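Local coordinates for protein cytochrome P450 (Zobellia galactanivorans, PDB 6G5O) that belongs to the cytochrome P450 family of haem proteins and carries protoporphyrin IX with its iron in an internal pocket, at residues A[178-183]-A[205-210]; A[195-198]-A[203-206]. All coordinates share one frame; numbering follows the deposited sequence.

Contact 1 of 2, residues A[178-183]-A[205-210]; sequences EQIDRA and LTKEEV
Ile-180 reaches from helix 169-185 to the first turn of helix 207-220 and fills the buried half of this contact. Its CG1 meets Val-210 CG1 at 3.9 Å, and CD1 rests 3.8 Å from the carbonyl oxygen Lys-207 O. The other branch, CG2, lies against the methylene chain of Lys-207, with Lys-207 CG 3.8 Å away, and the two side chains run past each other in opposite directions. In the mainly helical P450 fold this is helix-to-helix packing, and the second helix starts with a capping box. Thr-206, at the N-cap, accepts a bond from Glu-209 N through OG1 (3.1 Å), while Glu-209 OE1 takes the reciprocal bond from Thr-206 N (2.9 Å) and a further one from Thr-206 OG1. Toward solvent the contact narrows to one salt bridge. Extended beyond CG, with chi2 at -174°, Lys-207 carries its ammonium past Ile-180 to Asp-181, whose side chain it crosses at about a right angle. Lys-207 NZ lies 2.9 Å from Asp-181 OD1, on the anti side of that oxygen and 25° out of the carboxylate plane; Ser-184 OG is a second, weak partner of the ammonium.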
ATOM      1  N   GLU A 178     -22.097  -4.172  -9.136  1.00 39.89           N
ATOM      2  CA  GLU A 178     -22.902  -3.259  -9.958  1.00 43.02           C
ATOM      3  C   GLU A 178     -22.123  -2.684 -11.135  1.00 39.54           C
ATOM      4  O   GLU A 178     -22.638  -2.669 -12.251  1.00 35.06           O
ATOM      5  CB  GLU A 178     -23.545  -2.117  -9.136  1.00 52.37           C
ATOM      6  CG  GLU A 178     -24.647  -2.519  -8.138  1.00 64.01           C
ATOM      7  CD  GLU A 178     -25.629  -3.600  -8.638  1.00 77.10           C
ATOM      8  OE1 GLU A 178     -25.717  -4.686  -8.000  1.00 84.50           O
ATOM      9  OE2 GLU A 178     -26.321  -3.375  -9.664  1.00 81.23           O
ATOM     10  N   GLN A 179     -20.889  -2.219 -10.909  1.00 35.74           N
ATOM     11  CA  GLN A 179     -20.077  -1.737 -12.010  1.00 32.45           C
ATOM     12  C   GLN A 179     -19.743  -2.847 -13.027  1.00 30.14           C
ATOM     13  O   GLN A 179     -19.670  -2.582 -14.217  1.00 27.25           O
ATOM     14  CB  GLN A 179     -18.780  -1.119 -11.486  1.00 36.89           C
ATOM     15  CG  GLN A 179     -18.967   0.023 -10.480  1.00 35.80           C
ATOM     16  CD  GLN A 179     -19.583   1.227 -11.093  1.00 34.71           C
ATOM     17  OE1 GLN A 179     -19.333   1.579 -12.275  1.00 35.97           O
ATOM     18  NE2 GLN A 179     -20.439   1.851 -10.330  1.00 37.35           N
ATOM     19  N   ILE A 180     -19.521  -4.082 -12.572  1.00 32.70           N
ATOM     20  CA  ILE A 180     -19.217  -5.188 -13.511  1.00 33.77           C
ATOM     21  C   ILE A 180     -20.435  -5.400 -14.417  1.00 37.66           C
ATOM     22  O   ILE A 180     -20.292  -5.461 -15.638  1.00 34.84           O
ATOM     23  CB  ILE A 180     -18.788  -6.484 -12.772  1.00 36.11           C
ATOM     24  CG1 ILE A 180     -17.406  -6.284 -12.183  1.00 37.78           C
ATOM     25  CG2 ILE A 180     -18.712  -7.705 -13.702  1.00 32.82           C
ATOM     26  CD1 ILE A 180     -17.005  -7.298 -11.141  1.00 36.42           C
ATOM     27  N   ASP A 181     -21.628  -5.414 -13.819  1.00 42.87           N
ATOM     28  CA  ASP A 181     -22.895  -5.526 -14.568  1.00 43.69           C
ATOM     29  C   ASP A 181     -23.117  -4.383 -15.553  1.00 43.75           C
ATOM     30  O   ASP A 181     -23.468  -4.659 -16.708  1.00 39.99           O
ATOM     31  CB  ASP A 181     -24.120  -5.672 -13.630  1.00 41.05           C
ATOM     32  CG  ASP A 181     -24.175  -7.055 -12.923  1.00 46.40           C
ATOM     33  OD1 ASP A 181     -23.537  -8.023 -13.418  1.00 47.74           O
ATOM     34  OD2 ASP A 181     -24.848  -7.176 -11.859  1.00 49.10           O
ATOM     35  N   ARG A 182     -22.890  -3.129 -15.127  1.00 44.75           N
ATOM     36  CA  ARG A 182     -22.961  -1.978 -16.037  1.00 45.11           C
ATOM     37  C   ARG A 182     -22.030  -2.149 -17.210  1.00 43.33           C
ATOM     38  O   ARG A 182     -22.401  -1.852 -18.332  1.00 45.61           O
ATOM     39  CB  ARG A 182     -22.597  -0.646 -15.358  1.00 53.60           C
ATOM     40  CG  ARG A 182     -23.545  -0.233 -14.245  1.00 65.81           C
ATOM     41  CD  ARG A 182     -24.787   0.474 -14.750  1.00 74.25           C
ATOM     42  NE  ARG A 182     -24.650   1.929 -14.570  1.00 84.47           N
ATOM     43  CZ  ARG A 182     -24.697   2.570 -13.397  1.00 87.49           C
ATOM     44  NH1 ARG A 182     -24.882   1.902 -12.259  1.00 90.60           N
ATOM     45  NH2 ARG A 182     -24.540   3.892 -13.355  1.00 82.93           N
ATOM     46  N   ALA A 183     -20.800  -2.584 -16.953  1.00 43.67           N
ATOM     47  CA  ALA A 183     -19.816  -2.703 -18.031  1.00 42.74           C
ATOM     48  C   ALA A 183     -20.089  -3.901 -18.951  1.00 40.02           C
ATOM     49  O   ALA A 183     -19.705  -3.821 -20.104  1.00 37.61           O
ATOM     50  CB  ALA A 183     -18.385  -2.747 -17.475  1.00 41.55           C
ATOM     51  N   LEU A 205     -12.298 -13.473 -19.392  1.00 38.35           N
ATOM     52  CA  LEU A 205     -12.414 -13.571 -17.933  1.00 36.73           C
ATOM     53  C   LEU A 205     -13.893 -13.559 -17.591  1.00 34.01           C
ATOM     54  O   LEU A 205     -14.663 -12.892 -18.282  1.00 27.83           O
ATOM     55  CB  LEU A 205     -11.681 -12.420 -17.226  1.00 36.64           C
ATOM     56  CG  LEU A 205     -10.157 -12.308 -17.370  1.00 36.88           C
ATOM     57  CD1 LEU A 205      -9.573 -11.121 -16.629  1.00 36.86           C
ATOM     58  CD2 LEU A 205      -9.479 -13.578 -16.904  1.00 37.53           C
ATOM     59  N   THR A 206     -14.285 -14.337 -16.581  1.00 31.61           N
ATOM     60  CA  THR A 206     -15.630 -14.282 -16.043  1.00 30.27           C
ATOM     61  C   THR A 206     -15.792 -13.080 -15.114  1.00 31.95           C
ATOM     62  O   THR A 206     -14.824 -12.485 -14.661  1.00 27.77           O
ATOM     63  CB  THR A 206     -15.926 -15.495 -15.149  1.00 32.56           C
ATOM     64  OG1 THR A 206     -15.016 -15.475 -14.046  1.00 32.15           O
ATOM     65  CG2 THR A 206     -15.790 -16.837 -15.923  1.00 32.64           C
ATOM     66  N   LYS A 207     -17.042 -12.789 -14.780  1.00 31.34           N
ATOM     67  CA  LYS A 207     -17.364 -11.720 -13.878  1.00 32.48           C
ATOM     68  C   LYS A 207     -16.778 -11.925 -12.500  1.00 33.80           C
ATOM     69  O   LYS A 207     -16.370 -10.932 -11.866  1.00 27.75           O
ATOM     70  CB  LYS A 207     -18.862 -11.559 -13.770  1.00 34.41           C
ATOM     71  CG  LYS A 207     -19.520 -11.125 -15.050  1.00 35.72           C
ATOM     72  CD  LYS A 207     -20.994 -10.870 -14.766  1.00 39.99           C
ATOM     73  CE  LYS A 207     -21.761 -10.547 -16.045  1.00 44.16           C
ATOM     74  NZ  LYS A 207     -22.992  -9.793 -15.659  1.00 47.57           N
ATOM     75  N   GLU A 208     -16.752 -13.193 -12.046  1.00 30.06           N
ATOM     76  CA  GLU A 208     -16.138 -13.566 -10.783  1.00 31.28           C
ATOM     77  C   GLU A 208     -14.637 -13.275 -10.753  1.00 29.84           C
ATOM     78  O   GLU A 208     -14.104 -12.858  -9.698  1.00 31.24           O
ATOM     79  CB  GLU A 208     -16.382 -15.053 -10.460  1.00 36.01           C
ATOM     80  CG  GLU A 208     -15.783 -15.606  -9.149  1.00 43.26           C
ATOM     81  CD  GLU A 208     -16.490 -15.125  -7.851  1.00 54.77           C
ATOM     82  OE1 GLU A 208     -17.368 -14.222  -7.907  1.00 58.65           O
ATOM     83  OE2 GLU A 208     -16.172 -15.667  -6.753  1.00 61.47           O
ATOM     84  N   GLU A 209     -13.951 -13.538 -11.860  1.00 26.62           N
ATOM     85  CA  GLU A 209     -12.526 -13.217 -11.950  1.00 26.39           C
ATOM     86  C   GLU A 209     -12.322 -11.702 -11.958  1.00 24.08           C
ATOM     87  O   GLU A 209     -11.443 -11.222 -11.305  1.00 28.31           O
ATOM     88  CB  GLU A 209     -11.891 -13.857 -13.174  1.00 25.69           C
ATOM     89  CG  GLU A 209     -11.635 -15.349 -12.977  1.00 26.29           C
ATOM     90  CD  GLU A 209     -11.428 -16.067 -14.290  1.00 26.87           C
ATOM     91  OE1 GLU A 209     -12.280 -15.880 -15.168  1.00 25.64           O
ATOM     92  OE2 GLU A 209     -10.401 -16.761 -14.480  1.00 31.14           O
ATOM     93  N   VAL A 210     -13.159 -10.963 -12.661  1.00 25.78           N
ATOM     94  CA  VAL A 210     -13.030  -9.511 -12.731  1.00 27.16           C
ATOM     95  C   VAL A 210     -13.236  -8.951 -11.344  1.00 27.54           C
ATOM     96  O   VAL A 210     -12.515  -8.061 -10.933  1.00 29.63           O
ATOM     97  CB  VAL A 210     -14.009  -8.911 -13.779  1.00 26.53           C
ATOM     98  CG1 VAL A 210     -14.032  -7.368 -13.762  1.00 27.28           C
ATOM     99  CG2 VAL A 210     -13.594  -9.384 -15.153  1.00 26.84           C
TER

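Contact 2 of 2, residues A[195-198]-A[203-206]; sequences LLNS and RKLT
Lys-204 curls over the chain that leaves helix 191-196, and its side chain can be followed along residues 196-197. CB sits 3.7 Å from the carbonyl oxygen Leu-196 O, and CG stays near the same oxygen. There the chain bends, chi2 being -66°, and this turn lays CD over the next peptide, 3.7 Å from Asn-197 O. CE then runs beside the amide of Asn-197, and NZ ends in a hydrogen bond of 3.0 Å to Asn-197 OD1; Glu-199 OE2 is a long, weak ionic partner of the same ammonium. The two side chains lie side by side and point the same way; the ammonium comes in above the carbonyl plane, 56° out of it, and not onto a lone pair. Below this exposed layer Leu-205 N donates to Ser-198 O at 3.1 Å, and the same oxygen receives a CA-H...O contact from Lys-204 CA. Leu-205 turns inward, its CD1 3.5 Å from Leu-195 O, a carbonyl that also accepts from Ser-198 N. The Leu-205 bond lies at the base of an antiparallel two-stranded hairpin, 199-200 with 203-204, which connects helix 191-196 to helix 207-220, while Leu-195 packs on Val-87 and Ser-198 on Ile-86 of helix 79-92.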
ATOM      1  N   LEU A 195     -11.078  -5.589 -18.478  1.00 25.27           N
ATOM      2  CA  LEU A 195     -10.883  -6.891 -17.869  1.00 27.15           C
ATOM      3  C   LEU A 195     -11.856  -7.935 -18.460  1.00 29.43           C
ATOM      4  O   LEU A 195     -11.409  -9.026 -18.816  1.00 28.99           O
ATOM      5  CB  LEU A 195     -11.000  -6.818 -16.345  1.00 26.29           C
ATOM      6  CG  LEU A 195      -9.858  -6.082 -15.618  1.00 25.00           C
ATOM      7  CD1 LEU A 195     -10.138  -6.061 -14.138  1.00 24.72           C
ATOM      8  CD2 LEU A 195      -8.523  -6.755 -15.855  1.00 24.49           C
ATOM      9  N   LEU A 196     -13.119  -7.543 -18.649  1.00 27.99           N
ATOM     10  CA  LEU A 196     -14.134  -8.435 -19.221  1.00 35.36           C
ATOM     11  C   LEU A 196     -13.820  -8.865 -20.641  1.00 36.03           C
ATOM     12  O   LEU A 196     -14.238  -9.925 -21.062  1.00 35.24           O
ATOM     13  CB  LEU A 196     -15.533  -7.797 -19.179  1.00 33.97           C
ATOM     14  CG  LEU A 196     -16.103  -7.688 -17.769  1.00 34.84           C
ATOM     15  CD1 LEU A 196     -17.207  -6.640 -17.717  1.00 36.63           C
ATOM     16  CD2 LEU A 196     -16.615  -9.043 -17.313  1.00 35.84           C
ATOM     17  N   ASN A 197     -13.069  -8.042 -21.360  1.00 34.65           N
ATOM     18  CA  ASN A 197     -12.603  -8.367 -22.692  1.00 35.01           C
ATOM     19  C   ASN A 197     -11.199  -8.989 -22.728  1.00 31.98           C
ATOM     20  O   ASN A 197     -10.727  -9.311 -23.778  1.00 38.53           O
ATOM     21  CB  ASN A 197     -12.630  -7.073 -23.523  1.00 39.98           C
ATOM     22  CG  ASN A 197     -12.611  -7.320 -25.004  1.00 42.95           C
ATOM     23  OD1 ASN A 197     -13.384  -8.135 -25.529  1.00 39.65           O
ATOM     24  ND2 ASN A 197     -11.748  -6.589 -25.696  1.00 40.01           N
ATOM     25  N   SER A 198     -10.521  -9.162 -21.605  1.00 32.86           N
ATOM     26  CA  SER A 198      -9.190  -9.766 -21.609  1.00 34.44           C
ATOM     27  C   SER A 198      -9.266 -11.296 -21.570  1.00 36.67           C
ATOM     28  O   SER A 198     -10.272 -11.861 -21.176  1.00 34.35           O
ATOM     29  CB  SER A 198      -8.382  -9.295 -20.408  1.00 33.69           C
ATOM     30  OG  SER A 198      -8.429  -7.913 -20.315  1.00 34.19           O
ATOM     31  N   ARG A 203      -9.878 -17.806 -23.373  1.00 47.05           N
ATOM     32  CA  ARG A 203     -11.253 -17.412 -23.028  1.00 42.18           C
ATOM     33  C   ARG A 203     -11.317 -16.100 -22.221  1.00 40.04           C
ATOM     34  O   ARG A 203     -10.394 -15.740 -21.477  1.00 38.94           O
ATOM     35  CB  ARG A 203     -11.999 -18.518 -22.282  1.00 39.06           C
ATOM     36  CG  ARG A 203     -11.343 -18.961 -21.003  1.00 36.87           C
ATOM     37  CD  ARG A 203     -12.323 -19.176 -19.867  1.00 36.32           C
ATOM     38  NE  ARG A 203     -11.579 -19.409 -18.625  1.00 33.81           N
ATOM     39  CZ  ARG A 203     -11.452 -18.556 -17.610  1.00 32.65           C
ATOM     40  NH1 ARG A 203     -12.060 -17.382 -17.625  1.00 32.92           N
ATOM     41  NH2 ARG A 203     -10.757 -18.912 -16.530  1.00 32.34           N
ATOM     42  N   LYS A 204     -12.459 -15.430 -22.338  1.00 38.25           N
ATOM     43  CA  LYS A 204     -12.664 -14.170 -21.671  1.00 38.42           C
ATOM     44  C   LYS A 204     -12.740 -14.435 -20.187  1.00 37.28           C
ATOM     45  O   LYS A 204     -13.173 -15.490 -19.764  1.00 37.26           O
ATOM     46  CB  LYS A 204     -13.941 -13.481 -22.133  1.00 36.52           C
ATOM     47  CG  LYS A 204     -14.008 -13.180 -23.617  1.00 42.19           C
ATOM     48  CD  LYS A 204     -12.994 -12.158 -24.155  1.00 45.59           C
ATOM     49  CE  LYS A 204     -13.585 -11.472 -25.403  1.00 49.33           C
ATOM     50  NZ  LYS A 204     -12.543 -10.929 -26.318  1.00 54.19           N
ATOM     51  N   LEU A 205     -12.298 -13.473 -19.392  1.00 38.35           N
ATOM     52  CA  LEU A 205     -12.414 -13.571 -17.933  1.00 36.73           C
ATOM     53  C   LEU A 205     -13.893 -13.559 -17.591  1.00 34.01           C
ATOM     54  O   LEU A 205     -14.663 -12.892 -18.282  1.00 27.83           O
ATOM     55  CB  LEU A 205     -11.681 -12.420 -17.226  1.00 36.64           C
ATOM     56  CG  LEU A 205     -10.157 -12.308 -17.370  1.00 36.88           C
ATOM     57  CD1 LEU A 205      -9.573 -11.121 -16.629  1.00 36.86           C
ATOM     58  CD2 LEU A 205      -9.479 -13.578 -16.904  1.00 37.53           C
ATOM     59  N   THR A 206     -14.285 -14.337 -16.581  1.00 31.61           N
ATOM     60  CA  THR A 206     -15.630 -14.282 -16.043  1.00 30.27           C
ATOM     61  C   THR A 206     -15.792 -13.080 -15.114  1.00 31.95           C
ATOM     62  O   THR A 206     -14.824 -12.485 -14.661  1.00 27.77           O
ATOM     63  CB  THR A 206     -15.926 -15.495 -15.149  1.00 32.56           C
ATOM     64  OG1 THR A 206     -15.016 -15.475 -14.046  1.00 32.15           O
ATOM     65  CG2 THR A 206     -15.790 -16.837 -15.923  1.00 32.64           C
TER

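In the fold
Both contacts converge on the start of helix 207-220, sharing Leu-205 and Thr-206, and their centres are 9 Å apart. Contact 1 brings helix 169-185 against that start; contact 2 closes the base of the hairpin that leads into it. Val-210 joins the two, since its CG2 packs 3.7 Å from Leu-196 CD2 and 3.8 Å from Leu-195 CB. A salt bridge of 2.9 Å between Arg-203 NH1 and Glu-209 OE1 links the hairpin to the capping box. Neither contact lies at the haem itself: the side chains of Leu-195 and Val-210 are about 10 and 13 Å from it.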